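PDB 6G44: putative major capsid protein from Cafeteriavirus-dependent mavirus, which probably builds the icosahedral shell of this marine virophage, assembling as a trimer of double jelly-roll subunits. Local coordinates for residues I59-P64 / F264-L269; G71-R76 / N209-K214; S100-R105 / V202-V207; N104-V109 / P238-G243. All coordinates share one frame; numbering follows the deposited sequence. Where two conformers were deposited one is given.

Interaction 1 of 4, residues I59-P64 / F264-L269; sequences ITFNQP and FKINML
Phe61 and Met268 meet in the interior of the N-terminal jelly roll, where strand 58-66 lies over strand 258-273. The short strand segments run in broadly the same direction, at 33°, with axes 8.6 Å apart at closest approach. They do not share a backbone ladder: strand 58-66 pairs with strand 222-235, and strand 258-273 pairs with strand 74-84. Side chains fill the gap. One face of the Phe61 ring is covered by Met268 CB, which sits 4.0 Å from the ring centroid, almost directly above it, in a CH-pi contact. The ring also presses on the opposite backbone, with Phe61 CE1 3.5 Å from Met268 N. The Met268 chain then bends at chi3 (66°). This brings Met268 CE to 3.8 Å from Phe61 CB, while SD stands obliquely to the ring in a Met-aromatic contact. The far end of the same ring reaches Ile266, with Phe61 CZ 4.1 Å from Ile266 CG1. Nearer the start of strand 58-66, Ile59 uses two branches. Ile59 CG2 meets Ile266 CG2 at 3.8 Å. Ile59 CD1 comes to 4.1 Å from Phe264 CE2, obliquely to that ring. Leu75 and Val77 of strand 74-84 extend this apolar layer, and Phe236 meets the ring of Phe264. Facing strands that are joined by interleaved aliphatic and aromatic side chains are characteristic of the beta-sandwich core of a viral jelly roll.

Interaction 2 of 4, residues G71-R76 / N209-K214; sequences GAPRLR and NPTQYK
Gly71 and Gln212 join two backbones by one hydrogen bond, where the N-terminal jelly roll meets strand 286-305. Gln212 N donates to Gly71 O at 2.9 Å, and the N-H...O angle is 163°. Gln212 is the centre of an inverse gamma turn, within the loop that links strand 195-205 to strand 222-235. A cis peptide bond before Pro210 also shapes this loop. Gly71 lies in the approach to strand 74-84. The fit beside this bond is close. Gln212 CB is 3.4 Å from Gly71 O, so the carbonyl is covered by aliphatic carbon as well as bonded. Ala72 CB rests 3.9 Å from Gln212 O. Next along, Thr211 turns its methyl to the ring of Pro73, with Thr211 CG2 3.8 Å from Pro73 CG. Placing OG1 between the backbone N and the carbonyl carbon (chi1 70°) leaves CG2 on the proline side. Thr211 OG1 is hydrogen-bonded to Leu206 O, its stronger partner, and its one proton can be shared with Ala208 O, so the loop is tied back to the end of strand 195-205. Further out, strand 286-305 backs the loop through Tyr288 and Thr290. The Gln212 side chain folds back on its own loop, bent at chi2 (-66°). Gln212 NE2 bonds Asn289 O as well as Pro210 O, the latter at 2.9 Å and in the plane of the Gln212 amide.

Interaction 3 of 4, residues S100-R105 / V202-V207; sequences SFPVNR and VDEALV
Val103 and Glu204 face each other with CA atoms 6.4 Å apart, where the short, weakly bonded helix 102-105 rests on the end of strand 195-205. Glu204 reaches across in an extended chain, CG anti to its N (chi1 -180°), and runs antiparallel alongside the Val103 side chain, with Glu204 CD 3.5 Å from Val103 CB. Its OE2 is gripped twice by Asn104. The backbone N of Asn104 lies 3.0 Å from Glu204 OE2 and meets it from above the carboxylate plane. Asn104 ND2 approaches the anti lone pair of Glu204 OE2, at 2.8 Å. Glu204 OE1 accepts a weak bond from Val103 N and is also hydrogen-bonded with Ser143 OG. Amides of the first helical turn would probably favour the charged form of this buried carboxylate. Asn104 ND2 also donates, in the amide plane, to Ala205 O at 2.8 Å, and Asn104 OD1 accepts from Val207 N at 2.9 Å, fixing the amide. Beside the polar group, Val103 CG2 packs 3.9 Å from Val202 CG1. Helices 123-130 and 136-142 close over Phe101 and Asn104. The arrangement is that of a short helix in a connection, docked on the face of a jelly-roll sheet, with an asparagine mimicking a backbone partner.

Interaction 4 of 4, residues N104-V109 / P238-G243; sequences NRSIPV and PENMIG
Arg105 holds two successive carbonyls of helix 238-241 with one edge of its guanidinium. Arg105 NE donates to Asn240 O at 2.8 Å, with an N-H...O angle of 160°. Arg105 NH1 donates to Glu239 O at 3.1 Å, and this bond is more bent, at 148°. Both acceptors lie in or near the guanidinium plane, so the pair of bonds fixes the rotation of the group. The bend at chi3 (53°) folds the arginine chain round the first carbonyl, with Arg105 CD only 3.5 Å from Asn240 O. NH2 forms a salt bridge with Asp351, and Lys99 NZ adds a second bond to Glu239 O. The contact joins two short helices at one end of the N-terminal jelly roll. Helix 102-105 follows strand 96-98, and helix 238-241 leads into strand 242-244. Those two strands pair antiparallel, so the helices sit beside a small two-stranded sheet. Asp351 belongs to the later part of the chain, so the arginine also ties this end to that region. Packing continues through Ser106. Ser106 OG, bound to Pro102 O, lies 3.4 Å from Asn240 CB and 3.3 Å from Met241 CG. The Asn240 amide runs alongside the Arg105 backbone, with Asn240 CG 3.5 Å from Arg105 O, while its ND2 bonds Gln235 O. Beyond Ser106, Met241 extends inward to Phe79 and Ile261.

Overall arrangement
From the N terminus, residues 59-64 open the longest loop, which interaction 1 closes at 264-269. The other three contacts lie inside it. Interaction 2 closes the loop from 71-76 to 209-214, and interaction 3 nests within that. Interactions 3 and 4 start from the same helix, 102-105, but interaction 4 runs on to 238-243 and so crosses interaction 2. Strands 258-273, 74-84 and 195-205 are neighbours in one sheet and link interactions 1, 2 and 3. Arg74 NE and Asp203 OD1 form a 2.7 Å salt bridge between interactions 2 and 3. Leu75 and Leu206 both pack on Ile107 of interaction 4.

Interaction 1 of 4, residues I59-P64 / F264-L269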
loop_
_atom_site.group_PDB
_atom_site.type_symbol
_atom_site.label_atom_id
_atom_site.label_comp_id
_atom_site.label_asym_id
_atom_site.label_seq_id
_atom_site.Cartn_x
_atom_site.Cartn_y
_atom_site.Cartn_z
ATOM N N ILE C 59 -30.415 23.476 2.110
ATOM C CA ILE C 59 -29.917 23.461 3.474
ATOM C C ILE C 59 -28.885 24.565 3.580
ATOM O O ILE C 59 -28.030 24.661 2.732
ATOM C CB ILE C 59 -29.248 22.101 3.795
ATOM C CG1 ILE C 59 -30.279 20.957 3.712
ATOM C CG2 ILE C 59 -28.574 22.143 5.175
ATOM C CD1 ILE C 59 -29.650 19.594 3.395
ATOM N N THR C 60 -29.021 25.438 4.582
ATOM C CA THR C 60 -28.136 26.571 4.755
ATOM C C THR C 60 -27.518 26.585 6.134
ATOM O O THR C 60 -28.208 26.492 7.163
ATOM C CB THR C 60 -28.894 27.895 4.527
ATOM O OG1 THR C 60 -29.317 27.951 3.167
ATOM C CG2 THR C 60 -27.988 29.093 4.827
ATOM N N PHE C 61 -26.187 26.714 6.140
ATOM C CA PHE C 61 -25.438 27.016 7.354
ATOM C C PHE C 61 -25.038 28.479 7.303
ATOM O O PHE C 61 -24.566 28.975 6.276
ATOM C CB PHE C 61 -24.187 26.119 7.483
ATOM C CG PHE C 61 -24.507 24.663 7.504
ATOM C CD1 PHE C 61 -24.885 24.026 8.661
ATOM C CD2 PHE C 61 -24.496 23.938 6.316
ATOM C CE1 PHE C 61 -25.228 22.697 8.662
ATOM C CE2 PHE C 61 -24.842 22.612 6.311
ATOM C CZ PHE C 61 -25.206 21.984 7.485
ATOM N N ASN C 62 -25.258 29.187 8.417
ATOM C CA ASN C 62 -24.928 30.620 8.481
ATOM C C ASN C 62 -24.344 30.821 9.854
ATOM O O ASN C 62 -25.048 30.859 10.848
ATOM C CB ASN C 62 -26.191 31.469 8.250
ATOM C CG ASN C 62 -25.909 32.955 8.248
ATOM O OD1 ASN C 62 -24.973 33.423 8.871
ATOM N ND2 ASN C 62 -26.744 33.712 7.538
ATOM N N GLN C 63 -23.020 30.903 9.901
ATOM C CA GLN C 63 -22.322 30.950 11.175
ATOM C C GLN C 63 -21.012 31.723 11.047
ATOM O O GLN C 63 -19.959 31.160 10.736
ATOM C CB GLN C 63 -22.075 29.541 11.733
ATOM C CG GLN C 63 -21.406 29.558 13.102
ATOM C CD GLN C 63 -22.267 30.299 14.102
ATOM O OE1 GLN C 63 -23.310 29.788 14.514
ATOM N NE2 GLN C 63 -21.849 31.504 14.496
ATOM N N PRO C 64 -21.043 33.032 11.330
ATOM C CA PRO C 64 -19.788 33.756 11.446
ATOM C C PRO C 64 -18.827 33.076 12.447
ATOM O O PRO C 64 -19.272 32.613 13.515
ATOM C CB PRO C 64 -20.241 35.129 11.952
ATOM C CG PRO C 64 -21.635 35.265 11.414
ATOM C CD PRO C 64 -22.215 33.909 11.617
ATOM N N PHE C 264 -33.693 12.591 8.648
ATOM C CA PHE C 264 -32.450 13.230 8.142
ATOM C C PHE C 264 -32.007 14.414 8.997
ATOM O O PHE C 264 -32.805 15.294 9.333
ATOM C CB PHE C 264 -32.603 13.632 6.694
ATOM C CG PHE C 264 -31.360 14.205 6.093
ATOM C CD1 PHE C 264 -30.408 13.355 5.566
ATOM C CD2 PHE C 264 -31.137 15.552 6.063
ATOM C CE1 PHE C 264 -29.247 13.876 5.002
ATOM C CE2 PHE C 264 -29.979 16.079 5.504
ATOM C CZ PHE C 264 -29.022 15.225 4.997
ATOM N N LYS C 265 -30.726 14.393 9.386
ATOM C CA LYS C 265 -30.085 15.488 10.080
ATOM C C LYS C 265 -28.728 15.747 9.436
ATOM O O LYS C 265 -28.116 14.825 8.881
ATOM C CB LYS C 265 -29.877 15.153 11.546
ATOM C CG LYS C 265 -31.171 14.927 12.321
ATOM C CD LYS C 265 -31.954 16.212 12.481
ATOM C CE LYS C 265 -33.217 16.038 13.324
ATOM N NZ LYS C 265 -34.073 17.268 13.210
ATOM N N ILE C 266 -28.291 16.994 9.487
ATOM C CA ILE C 266 -27.006 17.398 8.936
ATOM C C ILE C 266 -26.411 18.519 9.767
ATOM O O ILE C 266 -27.126 19.451 10.174
ATOM C CB ILE C 266 -27.119 17.768 7.445
ATOM C CG1 ILE C 266 -25.725 18.010 6.807
ATOM C CG2 ILE C 266 -28.052 18.953 7.235
ATOM C CD1 ILE C 266 -25.773 18.236 5.317
ATOM N N ASN C 267 -25.118 18.394 10.080
ATOM C CA ASN C 267 -24.348 19.447 10.743
ATOM C C ASN C 267 -23.055 19.675 9.971
ATOM O O ASN C 267 -22.569 18.755 9.318
ATOM C CB ASN C 267 -24.024 19.031 12.178
ATOM C CG ASN C 267 -25.258 18.917 13.057
ATOM O OD1 ASN C 267 -26.303 19.488 12.759
ATOM N ND2 ASN C 267 -25.128 18.224 14.171
ATOM N N MET C 268 -22.517 20.884 10.058
ATOM C CA MET C 268 -21.192 21.212 9.507
ATOM C C MET C 268 -20.219 21.239 10.648
ATOM O O MET C 268 -20.447 21.942 11.629
ATOM C CB MET C 268 -21.194 22.527 8.759
ATOM C CG MET C 268 -19.825 22.877 8.192
ATOM S SD MET C 268 -19.883 24.142 6.914
ATOM C CE MET C 268 -20.423 25.546 7.876
ATOM N N LEU C 269 -19.139 20.453 10.544
ATOM C CA LEU C 269 -18.155 20.303 11.595
ATOM C C LEU C 269 -16.847 20.893 11.129
ATOM O O LEU C 269 -16.356 20.518 10.043
ATOM C CB LEU C 269 -17.944 18.840 11.943
ATOM C CG LEU C 269 -18.971 18.156 12.851
ATOM C CD1 LEU C 269 -20.420 18.282 12.393
ATOM C CD2 LEU C 269 -18.644 16.699 13.066
#

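Interaction 2 of 4, residues G71-R76 / N209-K214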
loop_
_atom_site.group_PDB
_atom_site.type_symbol
_atom_site.label_atom_id
_atom_site.label_comp_id
_atom_site.label_asym_id
_atom_site.label_seq_id
_atom_site.Cartn_x
_atom_site.Cartn_y
_atom_site.Cartn_z
ATOM N N GLY C 71 -9.558 24.517 7.142
ATOM C CA GLY C 71 -9.654 24.663 5.699
ATOM C C GLY C 71 -10.441 23.573 4.995
ATOM O O GLY C 71 -10.810 23.790 3.839
ATOM N N ALA C 72 -10.713 22.453 5.679
ATOM C CA ALA C 72 -11.477 21.363 5.107
ATOM C C ALA C 72 -12.662 21.002 5.985
ATOM O O ALA C 72 -12.692 19.994 6.650
ATOM C CB ALA C 72 -10.580 20.156 4.885
ATOM N N PRO C 73 -13.696 21.886 6.007
ATOM C CA PRO C 73 -14.881 21.586 6.761
ATOM C C PRO C 73 -15.602 20.325 6.263
ATOM O O PRO C 73 -15.518 19.972 5.072
ATOM C CB PRO C 73 -15.765 22.827 6.560
ATOM C CG PRO C 73 -15.297 23.443 5.297
ATOM C CD PRO C 73 -13.803 23.163 5.279
ATOM N N ARG C 74 -16.281 19.654 7.165
ATOM C CA ARG C 74 -16.942 18.405 6.878
ATOM C C ARG C 74 -18.433 18.515 7.146
ATOM O O ARG C 74 -18.879 19.375 7.916
ATOM C CB ARG C 74 -16.365 17.249 7.729
ATOM C CG ARG C 74 -14.852 17.110 7.616
ATOM C CD ARG C 74 -14.308 15.960 8.439
ATOM N NE ARG C 74 -14.555 14.643 7.852
ATOM C CZ ARG C 74 -13.786 14.066 6.935
ATOM N NH1 ARG C 74 -14.114 12.866 6.507
ATOM N NH2 ARG C 74 -12.725 14.678 6.439
ATOM N N LEU C 75 -19.191 17.633 6.540
ATOM C CA LEU C 75 -20.603 17.487 6.822
ATOM C C LEU C 75 -20.865 16.139 7.466
ATOM O O LEU C 75 -20.431 15.095 6.946
ATOM C CB LEU C 75 -21.403 17.612 5.523
ATOM C CG LEU C 75 -21.286 18.945 4.799
ATOM C CD1 LEU C 75 -21.888 18.912 3.399
ATOM C CD2 LEU C 75 -21.944 20.069 5.607
ATOM N N ARG C 76 -21.592 16.141 8.585
ATOM C CA ARG C 76 -22.007 14.935 9.279
ATOM C C ARG C 76 -23.492 14.761 9.004
ATOM O O ARG C 76 -24.286 15.627 9.402
ATOM C CB ARG C 76 -21.727 14.995 10.790
ATOM C CG ARG C 76 -22.198 13.762 11.568
ATOM C CD ARG C 76 -22.311 14.089 13.059
ATOM N NE ARG C 76 -22.601 12.923 13.893
ATOM C CZ ARG C 76 -23.814 12.449 14.202
ATOM N NH1 ARG C 76 -24.936 12.992 13.713
ATOM N NH2 ARG C 76 -23.899 11.379 15.001
ATOM N N ASN C 209 -15.567 24.646 -3.827
ATOM C CA ASN C 209 -14.650 25.798 -3.722
ATOM C C ASN C 209 -15.111 26.770 -2.600
ATOM O O ASN C 209 -16.319 27.028 -2.498
ATOM C CB ASN C 209 -14.578 26.550 -5.044
ATOM C CG ASN C 209 -13.971 25.722 -6.180
ATOM O OD1 ASN C 209 -14.414 24.594 -6.442
ATOM N ND2 ASN C 209 -12.984 26.281 -6.863
ATOM N N PRO C 210 -14.214 27.273 -1.744
ATOM C CA PRO C 210 -12.751 27.145 -1.770
ATOM C C PRO C 210 -12.185 26.112 -0.785
ATOM O O PRO C 210 -11.015 26.241 -0.376
ATOM C CB PRO C 210 -12.317 28.544 -1.347
ATOM C CG PRO C 210 -13.334 28.873 -0.287
ATOM C CD PRO C 210 -14.633 28.275 -0.742
ATOM N N THR C 211 -12.948 25.084 -0.424
ATOM C CA THR C 211 -12.467 24.144 0.594
ATOM C C THR C 211 -11.214 23.440 0.118
ATOM O O THR C 211 -10.983 23.217 -1.065
ATOM C CB THR C 211 -13.497 23.085 1.035
ATOM O OG1 THR C 211 -13.718 22.147 -0.020
ATOM C CG2 THR C 211 -14.813 23.712 1.517
ATOM N N GLN C 212 -10.404 23.079 1.092
ATOM C CA GLN C 212 -9.077 22.488 0.852
ATOM C C GLN C 212 -9.142 20.958 0.894
ATOM O O GLN C 212 -8.393 20.283 1.621
ATOM C CB GLN C 212 -8.099 23.089 1.830
ATOM C CG GLN C 212 -7.966 24.598 1.675
ATOM C CD GLN C 212 -7.362 24.970 0.355
ATOM O OE1 GLN C 212 -6.146 24.776 0.165
ATOM N NE2 GLN C 212 -8.171 25.498 -0.582
ATOM N N TYR C 213 -10.028 20.410 0.065
ATOM C CA TYR C 213 -10.356 18.973 0.061
ATOM C C TYR C 213 -9.235 18.114 -0.508
ATOM O O TYR C 213 -9.307 16.871 -0.433
ATOM C CB TYR C 213 -11.688 18.701 -0.694
ATOM C CG TYR C 213 -11.654 19.145 -2.128
ATOM C CD1 TYR C 213 -11.154 18.304 -3.120
ATOM C CD2 TYR C 213 -12.124 20.400 -2.512
ATOM C CE1 TYR C 213 -11.071 18.721 -4.432
ATOM C CE2 TYR C 213 -12.063 20.819 -3.826
ATOM C CZ TYR C 213 -11.522 19.972 -4.784
ATOM O OH TYR C 213 -11.437 20.354 -6.103
ATOM N N LYS C 214 -8.221 18.728 -1.107
ATOM C CA LYS C 214 -7.069 17.973 -1.596
ATOM C C LYS C 214 -5.991 17.825 -0.523
ATOM O O LYS C 214 -5.023 17.093 -0.745
ATOM C CB LYS C 214 -6.491 18.633 -2.853
ATOM C CG LYS C 214 -7.462 18.689 -4.037
ATOM C CD LYS C 214 -7.073 19.714 -5.100
ATOM C CE LYS C 214 -5.688 19.511 -5.701
ATOM N NZ LYS C 214 -5.624 18.391 -6.674
#

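Interaction 3 of 4, residues S100-R105 / V202-V207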
loop_
_atom_site.group_PDB
_atom_site.type_symbol
_atom_site.label_atom_id
_atom_site.label_comp_id
_atom_site.label_asym_id
_atom_site.label_seq_id
_atom_site.Cartn_x
_atom_site.Cartn_y
_atom_site.Cartn_z
ATOM N N SER C 100 -20.106 5.386 -3.363
ATOM C CA SER C 100 -18.856 6.127 -3.163
ATOM C C SER C 100 -19.130 7.614 -2.899
ATOM O O SER C 100 -19.845 8.240 -3.664
ATOM C CB SER C 100 -17.972 5.964 -4.409
ATOM O OG SER C 100 -17.764 4.580 -4.699
ATOM N N PHE C 101 -18.540 8.170 -1.858
ATOM C CA PHE C 101 -18.650 9.617 -1.549
ATOM C C PHE C 101 -20.119 10.053 -1.466
ATOM O O PHE C 101 -20.556 10.939 -2.206
ATOM C CB PHE C 101 -17.841 10.482 -2.530
ATOM C CG PHE C 101 -16.440 9.971 -2.710
ATOM C CD1 PHE C 101 -15.498 10.285 -1.773
ATOM C CD2 PHE C 101 -16.115 9.101 -3.738
ATOM C CE1 PHE C 101 -14.229 9.769 -1.841
ATOM C CE2 PHE C 101 -14.834 8.555 -3.807
ATOM C CZ PHE C 101 -13.896 8.889 -2.854
ATOM N N PRO C 102 -20.860 9.402 -0.572
ATOM C CA PRO C 102 -22.334 9.609 -0.596
ATOM C C PRO C 102 -22.783 11.011 -0.228
ATOM O O PRO C 102 -23.864 11.432 -0.669
ATOM C CB PRO C 102 -22.846 8.584 0.409
ATOM C CG PRO C 102 -21.698 8.400 1.355
ATOM C CD PRO C 102 -20.464 8.463 0.492
ATOM N N VAL C 103 -21.999 11.733 0.553
ATOM C CA VAL C 103 -22.346 13.123 0.876
ATOM C C VAL C 103 -22.163 13.988 -0.342
ATOM O O VAL C 103 -23.091 14.698 -0.741
ATOM C CB VAL C 103 -21.595 13.660 2.097
ATOM C CG1 VAL C 103 -21.790 15.168 2.286
ATOM C CG2 VAL C 103 -22.001 12.877 3.332
ATOM N N ASN C 104 -20.993 13.970 -0.970
ATOM C CA ASN C 104 -20.788 14.839 -2.138
ATOM C C ASN C 104 -21.638 14.417 -3.352
ATOM O O ASN C 104 -22.060 15.284 -4.137
ATOM C CB ASN C 104 -19.295 14.980 -2.459
ATOM C CG ASN C 104 -18.594 15.837 -1.447
ATOM O OD1 ASN C 104 -18.688 17.060 -1.498
ATOM N ND2 ASN C 104 -17.853 15.199 -0.512
ATOM N N ARG C 105 -21.937 13.126 -3.480
ATOM C CA ARG C 105 -22.866 12.650 -4.520
ATOM C C ARG C 105 -24.253 13.262 -4.397
ATOM O O ARG C 105 -24.975 13.350 -5.393
ATOM C CB ARG C 105 -23.041 11.136 -4.468
ATOM C CG ARG C 105 -21.974 10.339 -5.183
ATOM C CD ARG C 105 -22.318 8.843 -5.221
ATOM N NE ARG C 105 -23.642 8.535 -5.752
ATOM C CZ ARG C 105 -23.935 8.280 -7.037
ATOM N NH1 ARG C 105 -25.201 7.982 -7.389
ATOM N NH2 ARG C 105 -22.991 8.323 -7.976
ATOM N N VAL C 202 -22.594 9.454 8.572
ATOM C CA VAL C 202 -21.403 9.652 7.691
ATOM C C VAL C 202 -20.860 11.052 7.898
ATOM O O VAL C 202 -21.639 12.026 7.833
ATOM C CB VAL C 202 -21.757 9.472 6.204
ATOM C CG1 VAL C 202 -20.577 9.817 5.295
ATOM C CG2 VAL C 202 -22.251 8.057 5.964
ATOM N N ASP C 203 -19.543 11.173 8.097
ATOM C CA ASP C 203 -18.835 12.460 8.289
ATOM C C ASP C 203 -17.841 12.561 7.121
ATOM O O ASP C 203 -16.814 11.861 7.137
ATOM C CB ASP C 203 -18.130 12.449 9.661
ATOM C CG ASP C 203 -17.384 13.731 10.004
ATOM O OD1 ASP C 203 -17.002 14.478 9.094
ATOM O OD2 ASP C 203 -17.142 13.984 11.235
ATOM N N GLU C 204 -18.127 13.413 6.149
ATOM C CA GLU C 204 -17.390 13.498 4.872
ATOM C C GLU C 204 -16.981 14.955 4.592
ATOM O O GLU C 204 -17.764 15.888 4.826
ATOM C CB GLU C 204 -18.295 12.955 3.757
ATOM C CG GLU C 204 -17.701 12.949 2.357
ATOM C CD GLU C 204 -18.505 12.118 1.368
ATOM O OE1 GLU C 204 -18.975 11.020 1.757
ATOM O OE2 GLU C 204 -18.664 12.570 0.204
ATOM N N ALA C 205 -15.748 15.186 4.133
ATOM C CA ALA C 205 -15.298 16.513 3.761
ATOM C C ALA C 205 -16.144 17.056 2.613
ATOM O O ALA C 205 -16.420 16.322 1.645
ATOM C CB ALA C 205 -13.833 16.480 3.358
ATOM N N LEU C 206 -16.549 18.323 2.699
ATOM C CA LEU C 206 -17.244 18.963 1.583
ATOM C C LEU C 206 -16.278 19.307 0.461
ATOM O O LEU C 206 -15.283 19.991 0.722
ATOM C CB LEU C 206 -17.912 20.249 2.069
ATOM C CG LEU C 206 -18.672 21.066 1.026
ATOM C CD1 LEU C 206 -19.759 20.286 0.323
ATOM C CD2 LEU C 206 -19.264 22.307 1.702
ATOM N N VAL C 207 -16.594 18.881 -0.779
ATOM C CA VAL C 207 -15.805 19.188 -1.967
ATOM C C VAL C 207 -16.490 20.322 -2.716
ATOM O O VAL C 207 -17.359 20.109 -3.572
ATOM C CB VAL C 207 -15.659 17.930 -2.844
ATOM C CG1 VAL C 207 -14.899 18.202 -4.129
ATOM C CG2 VAL C 207 -14.974 16.845 -2.023
#

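Interaction 4 of 4, residues N104-V109 / P238-G243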
loop_
_atom_site.group_PDB
_atom_site.type_symbol
_atom_site.label_atom_id
_atom_site.label_comp_id
_atom_site.label_asym_id
_atom_site.label_seq_id
_atom_site.Cartn_x
_atom_site.Cartn_y
_atom_site.Cartn_z
ATOM N N ASN C 104 -20.993 13.970 -0.970
ATOM C CA ASN C 104 -20.788 14.839 -2.138
ATOM C C ASN C 104 -21.638 14.417 -3.352
ATOM O O ASN C 104 -22.060 15.284 -4.137
ATOM C CB ASN C 104 -19.295 14.980 -2.459
ATOM C CG ASN C 104 -18.594 15.837 -1.447
ATOM O OD1 ASN C 104 -18.688 17.060 -1.498
ATOM N ND2 ASN C 104 -17.853 15.199 -0.512
ATOM N N ARG C 105 -21.937 13.126 -3.480
ATOM C CA ARG C 105 -22.866 12.650 -4.520
ATOM C C ARG C 105 -24.253 13.262 -4.397
ATOM O O ARG C 105 -24.975 13.350 -5.393
ATOM C CB ARG C 105 -23.041 11.136 -4.468
ATOM C CG ARG C 105 -21.974 10.339 -5.183
ATOM C CD ARG C 105 -22.318 8.843 -5.221
ATOM N NE ARG C 105 -23.642 8.535 -5.752
ATOM C CZ ARG C 105 -23.935 8.280 -7.037
ATOM N NH1 ARG C 105 -25.201 7.982 -7.389
ATOM N NH2 ARG C 105 -22.991 8.323 -7.976
ATOM N N SER C 106 -24.600 13.639 -3.173
ATOM C CA SER C 106 -25.939 14.159 -2.839
ATOM C C SER C 106 -26.034 15.678 -2.968
ATOM O O SER C 106 -27.073 16.240 -2.584
ATOM C CB SER C 106 -26.287 13.742 -1.422
ATOM O OG SER C 106 -26.438 12.334 -1.330
ATOM N N ILE C 107 -25.008 16.369 -3.461
ATOM C CA ILE C 107 -25.031 17.829 -3.520
ATOM C C ILE C 107 -24.698 18.288 -4.935
ATOM O O ILE C 107 -23.538 18.429 -5.305
ATOM C CB ILE C 107 -24.070 18.470 -2.498
ATOM C CG1 ILE C 107 -24.307 17.991 -1.072
ATOM C CG2 ILE C 107 -24.152 19.992 -2.599
ATOM C CD1 ILE C 107 -23.148 18.258 -0.114
ATOM N N PRO C 108 -25.725 18.552 -5.754
ATOM C CA PRO C 108 -25.437 18.978 -7.117
ATOM C C PRO C 108 -24.817 20.361 -7.267
ATOM O O PRO C 108 -24.051 20.591 -8.200
ATOM C CB PRO C 108 -26.796 18.930 -7.813
ATOM C CG PRO C 108 -27.687 18.188 -6.942
ATOM C CD PRO C 108 -27.125 18.154 -5.563
ATOM N N VAL C 109 -25.156 21.261 -6.347
ATOM C CA VAL C 109 -24.627 22.609 -6.367
ATOM C C VAL C 109 -24.497 23.100 -4.922
ATOM O O VAL C 109 -25.320 22.768 -4.052
ATOM C CB VAL C 109 -25.482 23.547 -7.261
ATOM C CG1 VAL C 109 -26.945 23.537 -6.840
ATOM C CG2 VAL C 109 -24.909 24.957 -7.252
ATOM N N PRO C 238 -32.117 8.259 -1.810
ATOM C CA PRO C 238 -31.594 6.909 -1.913
ATOM C C PRO C 238 -30.712 6.665 -3.137
ATOM O O PRO C 238 -29.655 6.018 -3.005
ATOM C CB PRO C 238 -32.866 6.065 -1.931
ATOM C CG PRO C 238 -33.810 6.840 -1.108
ATOM C CD PRO C 238 -33.575 8.237 -1.565
ATOM N N GLU C 239 -31.068 7.178 -4.304
ATOM C CA GLU C 239 -30.242 6.946 -5.492
ATOM C C GLU C 239 -28.850 7.570 -5.389
ATOM O O GLU C 239 -27.935 7.153 -6.072
ATOM C CB GLU C 239 -30.957 7.485 -6.746
ATOM C CG GLU C 239 -30.262 7.157 -8.040
ATOM C CD GLU C 239 -31.148 7.251 -9.265
ATOM O OE1 GLU C 239 -32.272 7.802 -9.169
ATOM O OE2 GLU C 239 -30.691 6.785 -10.339
ATOM N N ASN C 240 -28.705 8.619 -4.597
ATOM C CA ASN C 240 -27.401 9.221 -4.385
ATOM C C ASN C 240 -26.560 8.543 -3.330
ATOM O O ASN C 240 -25.331 8.538 -3.458
ATOM C CB ASN C 240 -27.546 10.711 -4.137
ATOM C CG ASN C 240 -27.944 11.448 -5.397
ATOM O OD1 ASN C 240 -27.672 10.992 -6.507
ATOM N ND2 ASN C 240 -28.579 12.599 -5.236
ATOM N N MET C 241 -27.178 7.938 -2.342
ATOM C CA MET C 241 -26.471 7.428 -1.147
ATOM C C MET C 241 -26.396 5.917 -1.018
ATOM O O MET C 241 -25.406 5.427 -0.527
ATOM C CB MET C 241 -27.101 7.977 0.143
ATOM C CG MET C 241 -27.082 9.480 0.225
ATOM S SD MET C 241 -27.516 10.101 1.847
ATOM C CE MET C 241 -29.176 9.489 2.015
ATOM N N ILE C 242 -27.469 5.191 -1.335
ATOM C CA ILE C 242 -27.649 3.816 -0.952
ATOM C C ILE C 242 -27.219 2.850 -2.049
ATOM O O ILE C 242 -27.593 2.977 -3.200
ATOM C CB ILE C 242 -29.143 3.569 -0.573
ATOM C CG1 ILE C 242 -29.572 4.546 0.543
ATOM C CG2 ILE C 242 -29.400 2.113 -0.189
ATOM C CD1 ILE C 242 -28.910 4.315 1.894
ATOM N N GLY C 243 -26.389 1.897 -1.652
ATOM C CA GLY C 243 -26.015 0.783 -2.503
ATOM C C GLY C 243 -26.565 -0.554 -2.082
ATOM O O GLY C 243 -26.545 -0.900 -0.894
#